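4-hydroxy-tetrahydrodipicolinate synthase (PDB 2EHH) probably catalyses the condensation of pyruvate with (S)-aspartate-beta-semialdehyde to 4-hydroxy-tetrahydrodipicolinate, a step of bacterial lysine biosynthesis through diaminopimelate. Local coordinates at residues Pro109-Leu114 with Val140-Asp145; Val121-Asp126 with Ser152-Ile157; Phe240-Ile245 with Asn279-Val284. All blocks are in the same frame, centred on the assembly; numbering follows the deposited sequence.

Contact 1 of 3, residues Pro109-Leu114 with Val140-Asp145; sequences PTQRGL and VEISVD
Gln111 lays its carboxamide along the extended backbone of 141-143 and holds that backbone at two points. NE2 gives a hydrogen to Glu141 O at 2.9 Å; the N-H...O angle is 157°, and the bond lies in the carbonyl plane and nearly in the amide plane of Gln111. At the other corner of the amide, OE1 accepts from Ser143 N at 3.0 Å in an almost straight bond (169°), although this donor stands above the plane of the side-chain C=O. The two grips flank Ile142, whose CA lies 3.8 Å from Gln111 OE1. A bend at chi2 (-57°) turns the Gln111 chain so that its amide reaches across while its CB does not point at the partner segment. Next to the amide, Leu114 CD1 rests against Ile142, 3.7 Å from CA and 3.9 Å from CB. In the (beta/alpha)8 barrel of the DapA family these segments run into helices 111-124 and 144-153 after strands 98-102 and 129-133, the second by way of the short helix 135-138, on the barrel end that carries the active site; the side chains of Pro109 and Ile142 lie about 8 Å from those of Tyr106 and Tyr132, respectively, which are predicted to act in catalysis. Both helix starts are capped: Thr110 OG1 accepts from Gly113 N at 3.1 Å, and Ser143 OG accepts from Thr146 N. Thr146 OG1 is also hydrogen-bonded to Gln111 OE1, which probably limits rotation of the amide. Further out, Asn133 bonds the carboxylate of Glu141, Val103 touches Leu114 and Ile142, and Pro269 of the second subunit packs on Pro109.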
loop_
_atom_site.group_PDB
_atom_site.type_symbol
_atom_site.label_atom_id
_atom_site.label_comp_id
_atom_site.label_asym_id
_atom_site.label_seq_id
_atom_site.Cartn_x
_atom_site.Cartn_y
_atom_site.Cartn_z
ATOM N N PRO A 109 2.449 16.978 -8.454
ATOM C CA PRO A 109 1.825 18.266 -8.152
ATOM C C PRO A 109 0.600 18.116 -7.258
ATOM O O PRO A 109 0.040 17.021 -7.122
ATOM C CB PRO A 109 1.476 18.818 -9.535
ATOM C CG PRO A 109 1.287 17.593 -10.364
ATOM C CD PRO A 109 2.383 16.673 -9.893
ATOM N N THR A 110 0.206 19.217 -6.635
ATOM C CA THR A 110 -0.973 19.236 -5.780
ATOM C C THR A 110 -2.169 19.178 -6.726
ATOM O O THR A 110 -2.005 19.278 -7.950
ATOM C CB THR A 110 -1.054 20.543 -4.979
ATOM O OG1 THR A 110 -1.187 21.642 -5.887
ATOM C CG2 THR A 110 0.202 20.741 -4.141
ATOM N N GLN A 111 -3.368 19.015 -6.179
ATOM C CA GLN A 111 -4.559 18.967 -7.022
ATOM C C GLN A 111 -4.731 20.293 -7.756
ATOM O O GLN A 111 -5.197 20.326 -8.898
ATOM C CB GLN A 111 -5.805 18.659 -6.183
ATOM C CG GLN A 111 -5.843 17.237 -5.632
ATOM C CD GLN A 111 -5.756 16.178 -6.724
ATOM O OE1 GLN A 111 -6.484 16.229 -7.723
ATOM N NE2 GLN A 111 -4.872 15.202 -6.531
ATOM N N ARG A 112 -4.353 21.392 -7.105
ATOM C CA ARG A 112 -4.454 22.702 -7.740
ATOM C C ARG A 112 -3.498 22.697 -8.931
ATOM O O ARG A 112 -3.822 23.202 -10.011
ATOM C CB ARG A 112 -4.081 23.808 -6.745
ATOM C CG ARG A 112 -4.093 25.231 -7.304
ATOM C CD ARG A 112 -5.321 25.514 -8.167
ATOM N NE ARG A 112 -5.648 26.939 -8.198
ATOM C CZ ARG A 112 -6.052 27.599 -9.280
ATOM N NH1 ARG A 112 -6.175 26.974 -10.438
ATOM N NH2 ARG A 112 -6.342 28.891 -9.199
ATOM N N GLY A 113 -2.325 22.103 -8.723
ATOM C CA GLY A 113 -1.337 22.011 -9.778
ATOM C C GLY A 113 -1.856 21.183 -10.937
ATOM O O GLY A 113 -1.635 21.527 -12.095
ATOM N N LEU A 114 -2.546 20.086 -10.636
ATOM C CA LEU A 114 -3.092 19.235 -11.686
ATOM C C LEU A 114 -4.175 19.993 -12.446
ATOM O O LEU A 114 -4.292 19.871 -13.665
ATOM C CB LEU A 114 -3.674 17.950 -11.086
ATOM C CG LEU A 114 -2.651 16.989 -10.467
ATOM C CD1 LEU A 114 -3.348 15.752 -9.924
ATOM C CD2 LEU A 114 -1.627 16.596 -11.541
ATOM N N VAL A 140 0.917 9.552 -8.402
ATOM C CA VAL A 140 -0.018 10.586 -7.949
ATOM C C VAL A 140 -1.338 10.318 -8.671
ATOM O O VAL A 140 -1.353 9.667 -9.711
ATOM C CB VAL A 140 0.460 12.022 -8.300
ATOM C CG1 VAL A 140 0.229 12.316 -9.780
ATOM C CG2 VAL A 140 -0.276 13.037 -7.431
ATOM N N GLU A 141 -2.447 10.800 -8.123
ATOM C CA GLU A 141 -3.740 10.585 -8.769
ATOM C C GLU A 141 -4.566 11.860 -8.820
ATOM O O GLU A 141 -4.612 12.627 -7.857
ATOM C CB GLU A 141 -4.531 9.490 -8.046
ATOM C CG GLU A 141 -5.977 9.330 -8.530
ATOM C CD GLU A 141 -6.596 8.008 -8.111
ATOM O OE1 GLU A 141 -6.751 7.114 -8.974
ATOM O OE2 GLU A 141 -6.917 7.856 -6.914
ATOM N N ILE A 142 -5.205 12.092 -9.961
ATOM C CA ILE A 142 -6.047 13.265 -10.115
ATOM C C ILE A 142 -7.394 12.890 -9.491
ATOM O O ILE A 142 -8.019 11.903 -9.883
ATOM C CB ILE A 142 -6.198 13.638 -11.606
ATOM C CG1 ILE A 142 -6.977 14.950 -11.740
ATOM C CG2 ILE A 142 -6.852 12.499 -12.371
ATOM C CD1 ILE A 142 -6.920 15.555 -13.148
ATOM N N SER A 143 -7.821 13.661 -8.497
ATOM C CA SER A 143 -9.077 13.374 -7.803
ATOM C C SER A 143 -10.287 13.595 -8.696
ATOM O O SER A 143 -10.219 14.315 -9.694
ATOM C CB SER A 143 -9.219 14.260 -6.568
ATOM O OG SER A 143 -9.573 15.577 -6.952
ATOM N N VAL A 144 -11.403 12.979 -8.335
ATOM C CA VAL A 144 -12.614 13.149 -9.119
ATOM C C VAL A 144 -13.065 14.609 -8.992
ATOM O O VAL A 144 -13.604 15.186 -9.939
ATOM C CB VAL A 144 -13.721 12.181 -8.645
ATOM C CG1 VAL A 144 -14.988 12.383 -9.472
ATOM C CG2 VAL A 144 -13.227 10.735 -8.793
ATOM N N ASP A 145 -12.831 15.208 -7.827
ATOM C CA ASP A 145 -13.182 16.615 -7.623
ATOM C C ASP A 145 -12.478 17.453 -8.690
ATOM O O ASP A 145 -13.091 18.296 -9.337
ATOM C CB ASP A 145 -12.725 17.111 -6.243
ATOM C CG ASP A 145 -13.687 16.736 -5.125
ATOM O OD1 ASP A 145 -14.792 16.243 -5.418
ATOM O OD2 ASP A 145 -13.334 16.952 -3.945
#

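Contact 2 of 3, residues Val121-Asp126 with Ser152-Ile157; sequences VAQEVD and SECENI
Ala122 is the tight point of this contact: its CB points into the partner segment and meets Ile157 CG1 at 3.8 Å and Cys154 SG at 3.9 Å. All three residues are buried, and Ile129 and Ile131 of the neighbouring strand 129-133 continue the apolar layer. Beside it, the Asn156 side chain extends with CG anti to the backbone N (chi1 -161°), which carries ND2 to the end of helix 111-124. There the NH2 of the carboxamide is hydrogen-bonded to Ala122 O and Val125 O, both within about 10° of the amide plane. Asn156 ND2 lies 2.5 Å from Ala122 O and 2.6 Å from Val125 O, unusually short values whose exactness is doubtful. Toward solvent the fit slackens: exposed Gln123 touches Cys154 SG through CG alone, at 4.3 Å, while its OE1 turns to Lys119, and Asp126 OD1 stays 5.0 Å from Asn156 ND2. The joint lies at the end of the (beta/alpha)8 barrel where helices 111-124 and 144-153 finish, and a backbone hydrogen bond between Asn156 and Ile129 ties it to the sheet. One neutral amide supplying two donors to carbonyls at a helix C terminus would be expected to ease the partial negative charge there.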
loop_
_atom_site.group_PDB
_atom_site.type_symbol
_atom_site.label_atom_id
_atom_site.label_comp_id
_atom_site.label_asym_id
_atom_site.label_seq_id
_atom_site.Cartn_x
_atom_site.Cartn_y
_atom_site.Cartn_z
ATOM N N VAL A 121 -3.354 23.589 -20.710
ATOM C CA VAL A 121 -3.275 22.899 -21.992
ATOM C C VAL A 121 -4.597 22.985 -22.761
ATOM O O VAL A 121 -4.612 23.328 -23.942
ATOM C CB VAL A 121 -2.908 21.407 -21.803
ATOM C CG1 VAL A 121 -2.984 20.675 -23.138
ATOM C CG2 VAL A 121 -1.508 21.286 -21.221
ATOM N N ALA A 122 -5.705 22.684 -22.085
ATOM C CA ALA A 122 -7.027 22.712 -22.717
ATOM C C ALA A 122 -7.432 24.081 -23.265
ATOM O O ALA A 122 -7.981 24.178 -24.366
ATOM C CB ALA A 122 -8.092 22.217 -21.725
ATOM N N GLN A 123 -7.179 25.139 -22.498
ATOM C CA GLN A 123 -7.541 26.481 -22.939
ATOM C C GLN A 123 -6.612 26.993 -24.032
ATOM O O GLN A 123 -6.974 27.889 -24.793
ATOM C CB GLN A 123 -7.535 27.458 -21.759
ATOM C CG GLN A 123 -8.544 27.111 -20.671
ATOM C CD GLN A 123 -8.760 28.248 -19.695
ATOM O OE1 GLN A 123 -7.804 28.844 -19.198
ATOM N NE2 GLN A 123 -10.021 28.548 -19.407
ATOM N N GLU A 124 -5.417 26.421 -24.115
ATOM C CA GLU A 124 -4.453 26.836 -25.126
ATOM C C GLU A 124 -4.685 26.174 -26.477
ATOM O O GLU A 124 -4.541 26.815 -27.519
ATOM C CB GLU A 124 -3.028 26.528 -24.665
ATOM C CG GLU A 124 -2.375 27.660 -23.915
ATOM C CD GLU A 124 -2.351 28.934 -24.734
ATOM O OE1 GLU A 124 -1.761 28.921 -25.838
ATOM O OE2 GLU A 124 -2.927 29.944 -24.278
ATOM N N VAL A 125 -5.054 24.898 -26.454
ATOM C CA VAL A 125 -5.267 24.142 -27.683
ATOM C C VAL A 125 -6.690 23.623 -27.842
ATOM O O VAL A 125 -7.182 22.850 -27.012
ATOM C CB VAL A 125 -4.301 22.943 -27.749
ATOM C CG1 VAL A 125 -4.290 22.357 -29.148
ATOM C CG2 VAL A 125 -2.909 23.383 -27.325
ATOM N N ASP A 126 -7.338 24.041 -28.925
ATOM C CA ASP A 126 -8.704 23.633 -29.213
ATOM C C ASP A 126 -8.762 22.239 -29.838
ATOM O O ASP A 126 -9.100 22.080 -31.013
ATOM C CB ASP A 126 -9.361 24.668 -30.136
ATOM C CG ASP A 126 -10.778 24.294 -30.517
ATOM O OD1 ASP A 126 -11.498 23.739 -29.662
ATOM O OD2 ASP A 126 -11.176 24.568 -31.671
ATOM N N SER A 152 -15.967 20.536 -16.242
ATOM C CA SER A 152 -16.999 21.563 -16.166
ATOM C C SER A 152 -16.536 22.894 -16.756
ATOM O O SER A 152 -17.309 23.589 -17.411
ATOM C CB SER A 152 -17.433 21.773 -14.712
ATOM O OG SER A 152 -18.054 20.612 -14.193
ATOM N N GLU A 153 -15.274 23.241 -16.529
ATOM C CA GLU A 153 -14.725 24.497 -17.025
ATOM C C GLU A 153 -14.243 24.437 -18.472
ATOM O O GLU A 153 -14.307 25.437 -19.192
ATOM C CB GLU A 153 -13.590 24.959 -16.118
ATOM N N CYS A 154 -13.759 23.273 -18.899
ATOM C CA CYS A 154 -13.261 23.111 -20.264
ATOM C C CYS A 154 -14.100 22.121 -21.071
ATOM O O CYS A 154 -14.015 20.914 -20.854
ATOM C CB CYS A 154 -11.805 22.629 -20.238
ATOM S SG CYS A 154 -10.689 23.642 -19.243
ATOM N N GLU A 155 -14.899 22.626 -22.010
ATOM C CA GLU A 155 -15.731 21.751 -22.835
ATOM C C GLU A 155 -14.781 20.853 -23.608
ATOM O O GLU A 155 -15.155 19.804 -24.122
ATOM C CB GLU A 155 -16.566 22.572 -23.823
ATOM C CG GLU A 155 -17.318 23.735 -23.191
ATOM C CD GLU A 155 -18.447 24.249 -24.068
ATOM O OE1 GLU A 155 -18.260 24.332 -25.302
ATOM O OE2 GLU A 155 -19.520 24.581 -23.517
ATOM N N ASN A 156 -13.539 21.310 -23.656
ATOM C CA ASN A 156 -12.422 20.680 -24.337
ATOM C C ASN A 156 -11.959 19.339 -23.724
ATOM O O ASN A 156 -11.426 18.467 -24.422
ATOM C CB ASN A 156 -11.273 21.697 -24.333
ATOM C CG ASN A 156 -10.236 21.391 -25.354
ATOM O OD1 ASN A 156 -10.343 20.401 -26.071
ATOM N ND2 ASN A 156 -9.221 22.236 -25.441
ATOM N N ILE A 157 -12.149 19.185 -22.417
ATOM C CA ILE A 157 -11.752 17.965 -21.712
ATOM C C ILE A 157 -12.962 17.035 -21.710
ATOM O O ILE A 157 -13.921 17.238 -20.962
ATOM C CB ILE A 157 -11.285 18.322 -20.288
ATOM C CG1 ILE A 157 -10.032 19.203 -20.394
ATOM C CG2 ILE A 157 -11.000 17.066 -19.490
ATOM C CD1 ILE A 157 -9.515 19.743 -19.083
#

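Contact 3 of 3, residues Phe240-Ile245 with Asn279-Val284; sequences FKVLFI and NKLREV
Val242 turns CG2 anti to its own nitrogen and sets CG1 between N and the carbonyl carbon (chi1 77°), a rotation that presents both methyls to Leu281 and Val284. Leu281, with CG likewise anti to N (chi1 173°), swings CD1 back over the valine. The pairing joins helix 226-242 to helix 275-287 in the helical C-terminal region that follows the (beta/alpha)8 barrel in this family, and it is wholly apolar: no hydrogen bond crosses it. Val242 CG1 lies 3.8 Å from Leu281 CD1, the two side chains meeting at about a right angle, and also 3.8 Å from Val284 CG1, where the valines approach tip to tip. The second methyl of Val242 reaches past the leucine side chain to the helix itself, with CG2 3.7 Å from Leu281 CA. Such close access fits the 6.1 Å separation of Val242 CA and Leu281 CA. An alanine in place of Val242 would probably leave Leu281 CD1 and Val284 CG1 without their shared methyl partner and open a gap between the helices. Around this core, Leu243 adds a looser contact, its CD1 4.3 Å from Leu281 CD1, while Thr254 of helix 250-258 also touches Leu281. A type I turn from Val242 to Ile245 is closed by the bond from Ile245 N to Val242 O, and Ile245 faces the same helix. Met273 and Pro251 also pack on this isoleucine. Toward the exposed margin, the Ile245 side chain meets the aliphatic part of Lys280, with CD1 4.1 Å from Lys280 CG.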
loop_
_atom_site.group_PDB
_atom_site.type_symbol
_atom_site.label_atom_id
_atom_site.label_comp_id
_atom_site.label_asym_id
_atom_site.label_seq_id
_atom_site.Cartn_x
_atom_site.Cartn_y
_atom_site.Cartn_z
ATOM N N PHE A 240 -4.307 -11.416 -21.719
ATOM C CA PHE A 240 -4.279 -10.200 -20.905
ATOM C C PHE A 240 -3.223 -10.279 -19.806
ATOM O O PHE A 240 -2.522 -9.305 -19.536
ATOM C CB PHE A 240 -5.643 -9.937 -20.250
ATOM C CG PHE A 240 -6.741 -9.561 -21.216
ATOM C CD1 PHE A 240 -6.455 -9.182 -22.525
ATOM C CD2 PHE A 240 -8.070 -9.555 -20.794
ATOM C CE1 PHE A 240 -7.472 -8.801 -23.398
ATOM C CE2 PHE A 240 -9.098 -9.176 -21.657
ATOM C CZ PHE A 240 -8.796 -8.797 -22.964
ATOM N N LYS A 241 -3.106 -11.439 -19.169
ATOM C CA LYS A 241 -2.130 -11.590 -18.095
ATOM C C LYS A 241 -0.682 -11.679 -18.577
ATOM O O LYS A 241 0.189 -10.989 -18.050
ATOM C CB LYS A 241 -2.466 -12.819 -17.244
ATOM C CG LYS A 241 -3.808 -12.721 -16.523
ATOM C CD LYS A 241 -3.937 -11.413 -15.732
ATOM C CE LYS A 241 -2.899 -11.307 -14.617
ATOM N NZ LYS A 241 -2.869 -9.938 -14.012
ATOM N N VAL A 242 -0.418 -12.509 -19.582
ATOM C CA VAL A 242 0.953 -12.656 -20.069
ATOM C C VAL A 242 1.555 -11.362 -20.634
ATOM O O VAL A 242 2.772 -11.170 -20.587
ATOM C CB VAL A 242 1.062 -13.785 -21.133
ATOM C CG1 VAL A 242 0.532 -13.305 -22.477
ATOM C CG2 VAL A 242 2.508 -14.250 -21.250
ATOM N N LEU A 243 0.717 -10.468 -21.156
ATOM C CA LEU A 243 1.221 -9.208 -21.705
ATOM C C LEU A 243 1.791 -8.306 -20.620
ATOM O O LEU A 243 2.387 -7.271 -20.912
ATOM C CB LEU A 243 0.116 -8.476 -22.468
ATOM C CG LEU A 243 0.004 -8.818 -23.959
ATOM C CD1 LEU A 243 0.125 -10.310 -24.174
ATOM C CD2 LEU A 243 -1.315 -8.306 -24.499
ATOM N N PHE A 244 1.611 -8.704 -19.364
ATOM C CA PHE A 244 2.129 -7.929 -18.243
ATOM C C PHE A 244 3.046 -8.745 -17.336
ATOM O O PHE A 244 3.266 -8.380 -16.181
ATOM C CB PHE A 244 0.965 -7.342 -17.444
ATOM C CG PHE A 244 0.212 -6.288 -18.192
ATOM C CD1 PHE A 244 0.596 -4.953 -18.113
ATOM C CD2 PHE A 244 -0.831 -6.638 -19.042
ATOM C CE1 PHE A 244 -0.047 -3.984 -18.874
ATOM C CE2 PHE A 244 -1.480 -5.673 -19.809
ATOM C CZ PHE A 244 -1.087 -4.346 -19.726
ATOM N N ILE A 245 3.586 -9.841 -17.864
ATOM C CA ILE A 245 4.489 -10.694 -17.094
ATOM C C ILE A 245 5.747 -9.884 -16.779
ATOM O O ILE A 245 6.478 -10.172 -15.834
ATOM C CB ILE A 245 4.833 -11.978 -17.878
ATOM C CG1 ILE A 245 5.624 -12.937 -16.988
ATOM C CG2 ILE A 245 5.599 -11.633 -19.146
ATOM C CD1 ILE A 245 5.723 -14.343 -17.559
ATOM N N ASN A 279 9.621 -17.245 -23.338
ATOM C CA ASN A 279 9.112 -18.549 -23.763
ATOM C C ASN A 279 7.677 -18.747 -23.288
ATOM O O ASN A 279 6.870 -19.381 -23.969
ATOM C CB ASN A 279 9.996 -19.684 -23.231
ATOM C CG ASN A 279 11.235 -19.907 -24.080
ATOM O OD1 ASN A 279 11.154 -19.974 -25.308
ATOM N ND2 ASN A 279 12.387 -20.037 -23.430
ATOM N N LYS A 280 7.362 -18.211 -22.114
ATOM C CA LYS A 280 6.012 -18.314 -21.573
ATOM C C LYS A 280 5.090 -17.559 -22.529
ATOM O O LYS A 280 3.999 -18.020 -22.864
ATOM C CB LYS A 280 5.948 -17.684 -20.182
ATOM C CG LYS A 280 4.607 -17.837 -19.477
ATOM C CD LYS A 280 4.364 -19.276 -19.024
ATOM C CE LYS A 280 3.011 -19.421 -18.333
ATOM N NZ LYS A 280 1.892 -18.954 -19.203
ATOM N N LEU A 281 5.543 -16.394 -22.975
ATOM C CA LEU A 281 4.759 -15.584 -23.898
ATOM C C LEU A 281 4.515 -16.342 -25.194
ATOM O O LEU A 281 3.383 -16.429 -25.660
ATOM C CB LEU A 281 5.481 -14.272 -24.207
ATOM C CG LEU A 281 4.846 -13.406 -25.302
ATOM C CD1 LEU A 281 3.436 -12.990 -24.894
ATOM C CD2 LEU A 281 5.718 -12.178 -25.539
ATOM N N ARG A 282 5.579 -16.895 -25.774
ATOM C CA ARG A 282 5.444 -17.635 -27.024
ATOM C C ARG A 282 4.427 -18.758 -26.878
ATOM O O ARG A 282 3.589 -18.964 -27.756
ATOM C CB ARG A 282 6.795 -18.214 -27.466
ATOM C CG ARG A 282 6.730 -18.996 -28.778
ATOM C CD ARG A 282 8.082 -19.601 -29.126
ATOM N NE ARG A 282 9.093 -18.570 -29.345
ATOM C CZ ARG A 282 9.160 -17.815 -30.435
ATOM N NH1 ARG A 282 8.277 -17.977 -31.413
ATOM N NH2 ARG A 282 10.103 -16.891 -30.544
ATOM N N GLU A 283 4.491 -19.479 -25.764
ATOM C CA GLU A 283 3.562 -20.576 -25.537
ATOM C C GLU A 283 2.122 -20.100 -25.451
ATOM O O GLU A 283 1.214 -20.775 -25.933
ATOM C CB GLU A 283 3.939 -21.355 -24.272
ATOM C CG GLU A 283 5.132 -22.274 -24.477
ATOM C CD GLU A 283 5.035 -23.063 -25.776
ATOM O OE1 GLU A 283 4.023 -23.770 -25.976
ATOM O OE2 GLU A 283 5.969 -22.973 -26.601
ATOM N N VAL A 284 1.898 -18.938 -24.847
ATOM C CA VAL A 284 0.538 -18.421 -24.756
ATOM C C VAL A 284 0.025 -18.047 -26.148
ATOM O O VAL A 284 -1.094 -18.401 -26.527
ATOM C CB VAL A 284 0.458 -17.184 -23.829
ATOM C CG1 VAL A 284 -0.933 -16.568 -23.899
ATOM C CG2 VAL A 284 0.767 -17.592 -22.395
#

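Overall arrangement
From the N terminus, the chain builds the first strands of the barrel before reaching 109-114, where contact 1 opens. Contact 2 opens at 121-126, contact 1 closes at 140-145, and contact 2 closes at 152-157, so the two cross. Both join helix 111-124 to helix 144-153, contact 1 at the helix starts and contact 2 at their ends; their centres lie about 17 Å apart. Strand 129-133 falls within both loops. Contact 3 follows in series: it opens at 240-245 and closes at 279-284, joining helix 275-287 to helix 226-242, with helix 250-258 within the loop it closes. Its centre is about 39 Å from that of contact 2, across the chain's centre.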